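Long-range contacts in pirin family protein (Acinetobacter baumannii, PDB 6D0P), which probably catalyses the metal-dependent dioxygenation of quercetin, as a pirin-family member of the cupin superfamily that carries one metal ion per subunit: residues W129-M138 with E258-N269; V208-D219 with F238-L249. All blocks are in the same frame, centred on the assembly; numbering follows the deposited sequence.

Contact 1 of 2, residues W129-M138 with E258-N269; sequences WVNLPSHSKM and EPIEGYGPFVMN
The ammonium nitrogen of K137 is gripped from both segments: NZ donates to V267 O across the contact at 2.9 Å and to OD1 of N131 at 2.8 Å, and G68 O takes a third bond. The two acceptors are used differently. NZ lies in the amide plane of N131, on a lone pair of OD1, but stands 47° out of the carbonyl plane of V267. This joins the exit of strand 121-131, in the metal-binding cupin domain, to the β-hairpin 261-268, whose strands are linked by a type II' turn from Y263 to F266. The lysine chain is extended until a bend at its last torsion (chi4 -70°), which brings NZ round to the hairpin backbone.

N131 is held at both ends of its amide, since OD1 also accepts L132 N and ND2 donates to a water that K137 NZ reaches weakly. At the loop end, the carboxylate of E258 receives S134 twice. The backbone N of S134 donates to E258 OE1 at 2.8 Å on the syn side, and S134 OG to E258 OE2 at 2.5 Å, from above the carboxylate plane. S134 OG sits between its own N and carbonyl carbon (chi1 57°), which places hydroxyl and amide on the same carboxylate. N269 turns OD1 toward CD and CE of K137, while its ND2 is tied to P259 O.

At the turn, the edge of the W129 indole meets G264 O, and NE1 on the same ring bonds Q127. The neighbouring P265 packs near H66, a ligand of the bound manganese, so the hairpin turn borders the metal site. The bent selenomethionine chains of exposed M138 and buried M268 cross at about a right angle, with M138 SE 4.0 Å from M268 CE.

Contact 2 of 2, residues V208-D219 with F238-L249; sequences VVVLEGAVVVND and FSLNAEEDTKFL
V217 and L240 lie side by side and point the same way, with V217 CG2 3.7 Å from L240 CD2; they form a non-hydrogen-bonded antiparallel pair in the C-terminal cupin domain. V208 CG1 and L240 CD2 meet tip to tip, while V208 CG2 slides past F238 in the opposite sense. T246 CG2 packs against V210 CG1 (3.8 Å).

Both segments turn a corner, at 211-213 and at 243-244, so the ladder passes from one sheet of the barrel to the other. A classic β bulge marks the first corner: L211 N bonds K247 O at 2.8 Å, and E212 N reaches the same oxygen only weakly. Beside it L211 crosses L249 obliquely, their CD1 atoms 3.5 Å apart, a tight methyl contact. T246 OG1 serves the corner twice, accepting A214 N at 3.1 Å and donating to E244 O.

E212 extends with CG opposite its backbone N (chi1 -173°), which carries its carboxylate out to meet K247. K247 NZ makes a salt bridge and hydrogen bond to E212 OE1 at 2.8 Å, approaching 50° out of the carboxylate plane. V210, V215, V217, L240, A242 and F248 thus make one face apolar, whereas the other mixes this ion pair with V209, V216 and L249. The ammonium of K247, paired with both E212 of the bulge and E124, probably balances part of their negative charge.

From the N terminus, the chain begins with strand 7-12 on the sheet of the C-terminal barrel, then builds the metal-binding barrel and reaches 129-138 at the end of strand 121-131. It then passes into the second cupin domain, where 208-219 pairs with 238-249 and closes a short loop containing strands 221-224 and 227-231. Only after strand 245-253 does 258-269 return to close contact 1. Contact 2 is therefore nested within that much longer loop. The two do not touch: their nearest atoms are about 10 Å apart and their centres about 30 Å, on opposite sides of the chain's centre. Contact 2 joins two sheets within one domain; contact 1 fastens the later hairpin onto the first domain.

Contact 1 of 2, residues W129-M138 with E258-N269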
loop_
_atom_site.group_PDB
_atom_site.type_symbol
_atom_site.label_atom_id
_atom_site.label_comp_id
_atom_site.label_asym_id
_atom_site.label_seq_id
_atom_site.Cartn_x
_atom_site.Cartn_y
_atom_site.Cartn_z
ATOM N N TRP A 129 2.989 2.232 -2.289
ATOM C CA TRP A 129 3.511 3.549 -2.570
ATOM C C TRP A 129 2.401 4.362 -3.248
ATOM O O TRP A 129 1.790 3.869 -4.196
ATOM C CB TRP A 129 4.718 3.468 -3.480
ATOM C CG TRP A 129 5.942 2.840 -2.896
ATOM C CD1 TRP A 129 6.070 2.134 -1.729
ATOM C CD2 TRP A 129 7.222 2.788 -3.541
ATOM N NE1 TRP A 129 7.364 1.718 -1.578
ATOM C CE2 TRP A 129 8.094 2.100 -2.674
ATOM C CE3 TRP A 129 7.730 3.328 -4.729
ATOM C CZ2 TRP A 129 9.435 1.898 -2.991
ATOM C CZ3 TRP A 129 9.060 3.140 -5.036
ATOM C CH2 TRP A 129 9.894 2.416 -4.187
ATOM N N VAL A 130 2.188 5.569 -2.774
ATOM C CA VAL A 130 1.198 6.497 -3.295
ATOM C C VAL A 130 1.919 7.751 -3.788
ATOM O O VAL A 130 2.712 8.380 -3.045
ATOM C CB VAL A 130 0.153 6.864 -2.235
ATOM C CG1 VAL A 130 -0.918 7.789 -2.792
ATOM C CG2 VAL A 130 -0.481 5.619 -1.628
ATOM N N ASN A 131 1.581 8.170 -4.993
ATOM C CA ASN A 131 2.217 9.320 -5.585
ATOM C C ASN A 131 1.620 10.609 -5.015
ATOM O O ASN A 131 0.517 10.633 -4.509
ATOM C CB ASN A 131 2.097 9.304 -7.112
ATOM C CG ASN A 131 3.236 10.021 -7.819
ATOM O OD1 ASN A 131 4.121 10.601 -7.174
ATOM N ND2 ASN A 131 3.253 9.943 -9.154
ATOM N N LEU A 132 2.413 11.660 -5.077
ATOM C CA LEU A 132 1.982 13.004 -4.703
ATOM C C LEU A 132 1.813 13.894 -5.943
ATOM O O LEU A 132 2.573 13.788 -6.921
ATOM C CB LEU A 132 3.048 13.603 -3.783
ATOM C CG LEU A 132 3.146 12.976 -2.389
ATOM C CD1 LEU A 132 4.407 13.422 -1.671
ATOM C CD2 LEU A 132 1.913 13.312 -1.582
ATOM N N PRO A 133 0.853 14.825 -5.881
ATOM C CA PRO A 133 0.782 15.851 -6.890
ATOM C C PRO A 133 2.121 16.605 -6.913
ATOM O O PRO A 133 2.769 16.717 -5.866
ATOM C CB PRO A 133 -0.323 16.812 -6.430
ATOM C CG PRO A 133 -1.145 15.960 -5.491
ATOM C CD PRO A 133 -0.141 15.038 -4.837
ATOM N N SER A 134 2.474 17.144 -8.075
ATOM C CA SER A 134 3.732 17.837 -8.290
ATOM C C SER A 134 3.980 18.892 -7.213
ATOM O O SER A 134 5.077 18.978 -6.643
ATOM C CB SER A 134 3.768 18.480 -9.694
ATOM O OG SER A 134 2.674 19.366 -9.853
ATOM N N HIS A 135 2.959 19.681 -6.931
ATOM C CA HIS A 135 3.090 20.780 -5.959
ATOM C C HIS A 135 3.409 20.300 -4.542
ATOM O O HIS A 135 3.924 21.089 -3.760
ATOM C CB HIS A 135 1.797 21.610 -5.922
ATOM C CG HIS A 135 1.534 22.331 -7.192
ATOM N ND1 HIS A 135 0.704 21.826 -8.168
ATOM C CD2 HIS A 135 2.021 23.492 -7.665
ATOM C CE1 HIS A 135 0.680 22.661 -9.186
ATOM N NE2 HIS A 135 1.472 23.697 -8.889
ATOM N N SER A 136 3.117 19.044 -4.221
ATOM C CA SER A 136 3.248 18.508 -2.875
ATOM C C SER A 136 4.518 17.665 -2.717
ATOM O O SER A 136 4.875 17.295 -1.609
ATOM C CB SER A 136 2.028 17.650 -2.531
ATOM O OG SER A 136 0.819 18.382 -2.662
ATOM N N LYS A 137 5.219 17.388 -3.809
ATOM C CA LYS A 137 6.324 16.455 -3.730
ATOM C C LYS A 137 7.452 16.935 -2.822
ATOM O O LYS A 137 8.119 16.085 -2.215
ATOM C CB LYS A 137 6.901 16.176 -5.111
ATOM C CG LYS A 137 6.050 15.251 -5.937
ATOM C CD LYS A 137 6.673 14.928 -7.258
ATOM C CE LYS A 137 5.921 13.852 -8.005
ATOM N NZ LYS A 137 6.073 12.539 -7.350
HETATM N N MSE A 138 7.696 18.237 -2.758
HETATM C CA MSE A 138 8.837 18.726 -1.954
HETATM C C MSE A 138 8.424 19.296 -0.611
HETATM O O MSE A 138 9.161 20.087 -0.020
HETATM C CB MSE A 138 9.715 19.710 -2.759
HETATM C CG MSE A 138 10.266 19.042 -4.030
HETATM SE SE MSE A 138 11.596 17.640 -3.585
HETATM C CE MSE A 138 13.064 18.741 -2.909
ATOM N N GLU A 258 -0.167 13.821 -14.315
ATOM C CA GLU A 258 1.122 14.511 -14.286
ATOM C C GLU A 258 2.183 13.480 -14.673
ATOM O O GLU A 258 1.995 12.278 -14.455
ATOM C CB GLU A 258 1.391 15.111 -12.898
ATOM C CG GLU A 258 0.574 16.357 -12.622
ATOM C CD GLU A 258 0.791 16.962 -11.245
ATOM O OE1 GLU A 258 0.987 16.197 -10.296
ATOM O OE2 GLU A 258 0.836 18.203 -11.151
ATOM N N PRO A 259 3.292 13.930 -15.239
ATOM C CA PRO A 259 4.334 12.991 -15.641
ATOM C C PRO A 259 4.928 12.188 -14.471
ATOM O O PRO A 259 4.978 12.672 -13.350
ATOM C CB PRO A 259 5.450 13.853 -16.257
ATOM C CG PRO A 259 4.822 15.202 -16.478
ATOM C CD PRO A 259 3.739 15.309 -15.426
ATOM N N ILE A 260 5.370 10.974 -14.760
ATOM C CA ILE A 260 6.023 10.151 -13.766
ATOM C C ILE A 260 7.452 9.852 -14.231
ATOM O O ILE A 260 7.654 9.288 -15.288
ATOM C CB ILE A 260 5.288 8.828 -13.531
ATOM C CG1 ILE A 260 3.842 9.040 -13.085
ATOM C CG2 ILE A 260 6.065 7.973 -12.549
ATOM C CD1 ILE A 260 3.000 7.801 -13.180
ATOM N N GLU A 261 8.427 10.262 -13.435
ATOM C CA GLU A 261 9.819 9.935 -13.706
ATOM C C GLU A 261 10.366 9.282 -12.434
ATOM O O GLU A 261 10.530 9.960 -11.394
ATOM C CB GLU A 261 10.611 11.175 -14.121
ATOM C CG GLU A 261 10.024 11.912 -15.316
ATOM C CD GLU A 261 10.323 11.312 -16.679
ATOM O OE1 GLU A 261 11.351 10.620 -16.806
ATOM O OE2 GLU A 261 9.531 11.556 -17.618
ATOM N N GLY A 262 10.588 7.969 -12.497
ATOM C CA GLY A 262 11.046 7.228 -11.340
ATOM C C GLY A 262 12.417 6.622 -11.535
ATOM O O GLY A 262 12.843 6.342 -12.645
ATOM N N TYR A 263 13.096 6.441 -10.421
ATOM C CA TYR A 263 14.402 5.814 -10.393
ATOM C C TYR A 263 14.609 5.266 -8.986
ATOM O O TYR A 263 14.676 6.048 -8.027
ATOM C CB TYR A 263 15.491 6.814 -10.769
ATOM C CG TYR A 263 16.883 6.246 -10.743
ATOM C CD1 TYR A 263 17.335 5.430 -11.767
ATOM C CD2 TYR A 263 17.739 6.501 -9.686
ATOM C CE1 TYR A 263 18.612 4.897 -11.754
ATOM C CE2 TYR A 263 19.022 5.981 -9.658
ATOM C CZ TYR A 263 19.457 5.172 -10.694
ATOM O OH TYR A 263 20.718 4.655 -10.677
ATOM N N GLY A 264 14.658 3.948 -8.854
ATOM C CA GLY A 264 14.857 3.330 -7.534
ATOM C C GLY A 264 13.857 3.787 -6.479
ATOM O O GLY A 264 12.657 3.577 -6.611
ATOM N N PRO A 265 14.331 4.444 -5.425
ATOM C CA PRO A 265 13.340 4.898 -4.448
ATOM C C PRO A 265 12.955 6.381 -4.590
ATOM O O PRO A 265 12.461 6.999 -3.631
ATOM C CB PRO A 265 14.068 4.582 -3.148
ATOM C CG PRO A 265 15.488 4.962 -3.451
ATOM C CD PRO A 265 15.686 4.631 -4.916
ATOM N N PHE A 266 13.171 6.946 -5.771
ATOM C CA PHE A 266 12.778 8.318 -6.035
ATOM C C PHE A 266 11.691 8.328 -7.117
ATOM O O PHE A 266 11.820 7.627 -8.116
ATOM C CB PHE A 266 13.956 9.141 -6.535
ATOM C CG PHE A 266 15.205 9.057 -5.695
ATOM C CD1 PHE A 266 15.179 9.411 -4.362
ATOM C CD2 PHE A 266 16.420 8.723 -6.273
ATOM C CE1 PHE A 266 16.335 9.384 -3.601
ATOM C CE2 PHE A 266 17.574 8.684 -5.504
ATOM C CZ PHE A 266 17.529 9.034 -4.178
ATOM N N VAL A 267 10.627 9.106 -6.922
ATOM C CA VAL A 267 9.610 9.241 -7.953
ATOM C C VAL A 267 9.259 10.725 -8.037
ATOM O O VAL A 267 8.683 11.285 -7.079
ATOM C CB VAL A 267 8.351 8.396 -7.689
ATOM C CG1 VAL A 267 7.331 8.628 -8.793
ATOM C CG2 VAL A 267 8.666 6.914 -7.558
HETATM N N MSE A 268 9.649 11.350 -9.146
HETATM C CA MSE A 268 9.432 12.766 -9.352
HETATM C C MSE A 268 8.652 12.961 -10.632
HETATM O O MSE A 268 8.047 11.995 -11.150
HETATM C CB MSE A 268 10.809 13.462 -9.367
HETATM C CG MSE A 268 11.568 13.296 -8.026
HETATM SE SE MSE A 268 10.661 14.277 -6.578
HETATM C CE MSE A 268 10.848 16.141 -7.226
ATOM N N ASN A 269 8.619 14.196 -11.141
ATOM C CA ASN A 269 7.865 14.487 -12.364
ATOM C C ASN A 269 8.799 14.579 -13.577
ATOM O O ASN A 269 8.330 14.358 -14.722
ATOM C CB ASN A 269 7.043 15.775 -12.247
ATOM C CG ASN A 269 5.964 15.684 -11.192
ATOM O OD1 ASN A 269 6.087 16.315 -10.147
ATOM N ND2 ASN A 269 4.940 14.868 -11.423
HETATM O O HOH W 1 5.416 11.562 -10.333
HETATM O O HOH W 2 2.618 13.989 -9.715
#

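Contact 2 of 2, residues V208-D219 with F238-L249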
loop_
_atom_site.group_PDB
_atom_site.type_symbol
_atom_site.label_atom_id
_atom_site.label_comp_id
_atom_site.label_asym_id
_atom_site.label_seq_id
_atom_site.Cartn_x
_atom_site.Cartn_y
_atom_site.Cartn_z
ATOM N N VAL A 208 -8.689 -3.442 -7.688
ATOM C CA VAL A 208 -9.147 -4.457 -6.732
ATOM C C VAL A 208 -7.989 -5.426 -6.534
ATOM O O VAL A 208 -7.543 -6.074 -7.481
ATOM C CB VAL A 208 -10.408 -5.189 -7.209
ATOM C CG1 VAL A 208 -10.836 -6.290 -6.245
ATOM C CG2 VAL A 208 -11.527 -4.188 -7.461
ATOM N N VAL A 209 -7.462 -5.431 -5.326
ATOM C CA VAL A 209 -6.327 -6.282 -5.000
ATOM C C VAL A 209 -6.832 -7.456 -4.152
ATOM O O VAL A 209 -7.467 -7.244 -3.125
ATOM C CB VAL A 209 -5.227 -5.508 -4.260
ATOM C CG1 VAL A 209 -4.037 -6.409 -3.919
ATOM C CG2 VAL A 209 -4.769 -4.305 -5.060
ATOM N N VAL A 210 -6.583 -8.665 -4.635
ATOM C CA VAL A 210 -6.917 -9.855 -3.920
ATOM C C VAL A 210 -5.612 -10.423 -3.370
ATOM O O VAL A 210 -4.782 -10.893 -4.117
ATOM C CB VAL A 210 -7.664 -10.868 -4.808
ATOM C CG1 VAL A 210 -8.013 -12.141 -4.043
ATOM C CG2 VAL A 210 -8.902 -10.237 -5.408
ATOM N N LEU A 211 -5.430 -10.350 -2.057
ATOM C CA LEU A 211 -4.223 -10.859 -1.444
ATOM C C LEU A 211 -4.281 -12.379 -1.315
ATOM O O LEU A 211 -3.296 -13.079 -1.623
ATOM C CB LEU A 211 -4.040 -10.216 -0.067
ATOM C CG LEU A 211 -3.914 -8.700 -0.055
ATOM C CD1 LEU A 211 -3.872 -8.194 1.381
ATOM C CD2 LEU A 211 -2.693 -8.228 -0.827
ATOM N N GLU A 212 -5.434 -12.881 -0.899
ATOM C CA GLU A 212 -5.639 -14.294 -0.660
ATOM C C GLU A 212 -7.130 -14.583 -0.818
ATOM O O GLU A 212 -7.942 -13.765 -0.428
ATOM C CB GLU A 212 -5.168 -14.626 0.761
ATOM C CG GLU A 212 -5.151 -16.092 1.110
ATOM C CD GLU A 212 -4.868 -16.311 2.596
ATOM O OE1 GLU A 212 -3.740 -15.917 3.080
ATOM O OE2 GLU A 212 -5.774 -16.826 3.288
ATOM N N GLY A 213 -7.462 -15.718 -1.419
ATOM C CA GLY A 213 -8.851 -16.120 -1.578
ATOM C C GLY A 213 -9.279 -16.146 -3.028
ATOM O O GLY A 213 -8.462 -16.398 -3.935
ATOM N N ALA A 214 -10.566 -15.863 -3.241
ATOM C CA ALA A 214 -11.176 -15.948 -4.572
ATOM C C ALA A 214 -12.487 -15.172 -4.560
ATOM O O ALA A 214 -13.383 -15.481 -3.748
ATOM C CB ALA A 214 -11.439 -17.384 -4.928
ATOM N N VAL A 215 -12.592 -14.178 -5.442
ATOM C CA VAL A 215 -13.764 -13.323 -5.490
ATOM C C VAL A 215 -14.107 -12.995 -6.951
ATOM O O VAL A 215 -13.204 -12.788 -7.790
ATOM C CB VAL A 215 -13.522 -12.055 -4.656
ATOM C CG1 VAL A 215 -12.218 -11.373 -5.039
ATOM C CG2 VAL A 215 -14.687 -11.083 -4.735
ATOM N N VAL A 216 -15.415 -12.941 -7.235
ATOM C CA VAL A 216 -15.934 -12.679 -8.563
ATOM C C VAL A 216 -16.326 -11.204 -8.628
ATOM O O VAL A 216 -17.083 -10.725 -7.776
ATOM C CB VAL A 216 -17.135 -13.587 -8.895
ATOM C CG1 VAL A 216 -17.724 -13.261 -10.259
ATOM C CG2 VAL A 216 -16.766 -15.057 -8.815
ATOM N N VAL A 217 -15.805 -10.501 -9.637
ATOM C CA VAL A 217 -16.119 -9.098 -9.866
ATOM C C VAL A 217 -17.236 -9.000 -10.923
ATOM O O VAL A 217 -17.141 -9.598 -12.008
ATOM C CB VAL A 217 -14.873 -8.324 -10.339
ATOM C CG1 VAL A 217 -15.162 -6.844 -10.523
ATOM C CG2 VAL A 217 -13.684 -8.537 -9.426
ATOM N N ASN A 218 -18.265 -8.217 -10.618
ATOM C CA ASN A 218 -19.391 -7.956 -11.531
ATOM C C ASN A 218 -19.986 -9.257 -12.087
ATOM O O ASN A 218 -20.329 -9.313 -13.266
ATOM C CB ASN A 218 -18.980 -7.013 -12.663
ATOM C CG ASN A 218 -18.637 -5.633 -12.153
ATOM O OD1 ASN A 218 -19.062 -5.263 -11.067
ATOM N ND2 ASN A 218 -17.874 -4.868 -12.921
ATOM N N ASP A 219 -20.089 -10.284 -11.240
ATOM C CA ASP A 219 -20.729 -11.570 -11.561
ATOM C C ASP A 219 -20.038 -12.363 -12.676
ATOM O O ASP A 219 -20.460 -13.480 -12.911
ATOM C CB ASP A 219 -22.186 -11.393 -12.013
ATOM C CG ASP A 219 -23.060 -10.687 -10.996
ATOM O OD1 ASP A 219 -22.981 -11.040 -9.793
ATOM O OD2 ASP A 219 -23.805 -9.793 -11.415
ATOM N N PHE A 238 -19.284 -1.348 -8.664
ATOM C CA PHE A 238 -18.918 -2.695 -9.010
ATOM C C PHE A 238 -19.296 -3.595 -7.838
ATOM O O PHE A 238 -19.537 -3.103 -6.719
ATOM C CB PHE A 238 -17.434 -2.805 -9.368
ATOM C CG PHE A 238 -16.470 -2.525 -8.245
ATOM C CD1 PHE A 238 -16.105 -1.227 -7.935
ATOM C CD2 PHE A 238 -15.917 -3.568 -7.510
ATOM C CE1 PHE A 238 -15.222 -0.965 -6.895
ATOM C CE2 PHE A 238 -15.011 -3.308 -6.491
ATOM C CZ PHE A 238 -14.662 -2.006 -6.184
ATOM N N SER A 239 -19.319 -4.882 -8.100
ATOM C CA SER A 239 -19.695 -5.859 -7.082
ATOM C C SER A 239 -18.577 -6.883 -6.884
ATOM O O SER A 239 -17.811 -7.208 -7.819
ATOM C CB SER A 239 -20.999 -6.545 -7.424
ATOM O OG SER A 239 -20.861 -7.430 -8.535
ATOM N N LEU A 240 -18.515 -7.396 -5.669
ATOM C CA LEU A 240 -17.596 -8.453 -5.306
ATOM C C LEU A 240 -18.408 -9.563 -4.627
ATOM O O LEU A 240 -19.222 -9.299 -3.727
ATOM C CB LEU A 240 -16.526 -7.923 -4.350
ATOM C CG LEU A 240 -15.539 -6.890 -4.884
ATOM C CD1 LEU A 240 -14.559 -6.505 -3.790
ATOM C CD2 LEU A 240 -14.775 -7.417 -6.087
ATOM N N ASN A 241 -18.178 -10.787 -5.046
ATOM C CA ASN A 241 -18.894 -11.949 -4.509
ATOM C C ASN A 241 -17.846 -12.997 -4.158
ATOM O O ASN A 241 -17.208 -13.533 -5.056
ATOM C CB ASN A 241 -19.906 -12.479 -5.529
ATOM C CG ASN A 241 -20.977 -13.362 -4.921
ATOM O OD1 ASN A 241 -20.904 -13.726 -3.748
ATOM N ND2 ASN A 241 -21.989 -13.691 -5.712
ATOM N N ALA A 242 -17.639 -13.263 -2.872
ATOM C CA ALA A 242 -16.573 -14.187 -2.452
ATOM C C ALA A 242 -16.942 -15.669 -2.665
ATOM O O ALA A 242 -17.973 -16.142 -2.205
ATOM C CB ALA A 242 -16.231 -13.925 -1.010
ATOM N N GLU A 243 -16.021 -16.416 -3.272
ATOM C CA GLU A 243 -16.162 -17.868 -3.476
ATOM C C GLU A 243 -15.411 -18.610 -2.354
ATOM O O GLU A 243 -15.610 -19.812 -2.124
ATOM C CB GLU A 243 -15.636 -18.260 -4.854
ATOM C CG GLU A 243 -16.376 -17.589 -5.999
ATOM C CD GLU A 243 -17.660 -18.285 -6.424
ATOM O OE1 GLU A 243 -18.245 -19.005 -5.589
ATOM O OE2 GLU A 243 -18.081 -18.099 -7.585
ATOM N N GLU A 244 -14.537 -17.858 -1.686
ATOM C CA GLU A 244 -13.714 -18.320 -0.561
ATOM C C GLU A 244 -13.475 -17.122 0.365
ATOM O O GLU A 244 -13.574 -15.988 -0.083
ATOM C CB GLU A 244 -12.312 -18.766 -1.003
ATOM C CG GLU A 244 -12.255 -19.941 -1.966
ATOM C CD GLU A 244 -10.845 -20.184 -2.478
ATOM O OE1 GLU A 244 -9.891 -19.657 -1.848
ATOM O OE2 GLU A 244 -10.690 -20.884 -3.508
ATOM N N ASP A 245 -13.125 -17.349 1.625
ATOM C CA ASP A 245 -12.765 -16.215 2.501
ATOM C C ASP A 245 -11.635 -15.447 1.802
ATOM O O ASP A 245 -10.625 -16.072 1.408
ATOM C CB ASP A 245 -12.267 -16.683 3.869
ATOM C CG ASP A 245 -13.365 -17.167 4.802
ATOM O OD1 ASP A 245 -14.541 -17.217 4.374
ATOM O OD2 ASP A 245 -13.029 -17.485 5.953
ATOM N N THR A 246 -11.795 -14.135 1.633
ATOM C CA THR A 246 -10.866 -13.357 0.818
ATOM C C THR A 246 -10.345 -12.123 1.567
ATOM O O THR A 246 -11.131 -11.373 2.119
ATOM C CB THR A 246 -11.584 -12.920 -0.471
ATOM O OG1 THR A 246 -12.003 -14.076 -1.202
ATOM C CG2 THR A 246 -10.739 -12.024 -1.344
ATOM N N LYS A 247 -9.028 -11.930 1.564
ATOM C CA LYS A 247 -8.402 -10.735 2.052
ATOM C C LYS A 247 -8.180 -9.824 0.837
ATOM O O LYS A 247 -7.563 -10.261 -0.169
ATOM C CB LYS A 247 -7.034 -10.980 2.707
ATOM C CG LYS A 247 -6.982 -11.941 3.887
ATOM C CD LYS A 247 -5.533 -12.391 4.152
ATOM C CE LYS A 247 -5.360 -13.590 5.065
ATOM N NZ LYS A 247 -3.927 -14.006 5.139
ATOM N N PHE A 248 -8.687 -8.604 0.914
ATOM C CA PHE A 248 -8.632 -7.701 -0.245
ATOM C C PHE A 248 -8.231 -6.275 0.147
ATOM O O PHE A 248 -8.208 -5.890 1.325
ATOM C CB PHE A 248 -10.020 -7.612 -0.909
ATOM C CG PHE A 248 -11.038 -6.866 -0.085
ATOM C CD1 PHE A 248 -11.171 -5.484 -0.176
ATOM C CD2 PHE A 248 -11.857 -7.533 0.805
ATOM C CE1 PHE A 248 -12.056 -4.790 0.635
ATOM C CE2 PHE A 248 -12.773 -6.842 1.590
ATOM C CZ PHE A 248 -12.871 -5.470 1.514
ATOM N N LEU A 249 -7.869 -5.530 -0.886
ATOM C CA LEU A 249 -7.755 -4.088 -0.811
ATOM C C LEU A 249 -8.498 -3.504 -2.002
ATOM O O LEU A 249 -8.564 -4.126 -3.097
ATOM C CB LEU A 249 -6.316 -3.576 -0.842
ATOM C CG LEU A 249 -5.505 -3.904 0.392
ATOM C CD1 LEU A 249 -4.578 -5.045 0.092
ATOM C CD2 LEU A 249 -4.727 -2.692 0.862
HETATM O O HOH W 3 -8.276 -15.110 2.973
HETATM O O HOH W 4 -19.719 -10.109 -8.376
HETATM O O HOH W 5 -22.988 -7.632 -9.841
#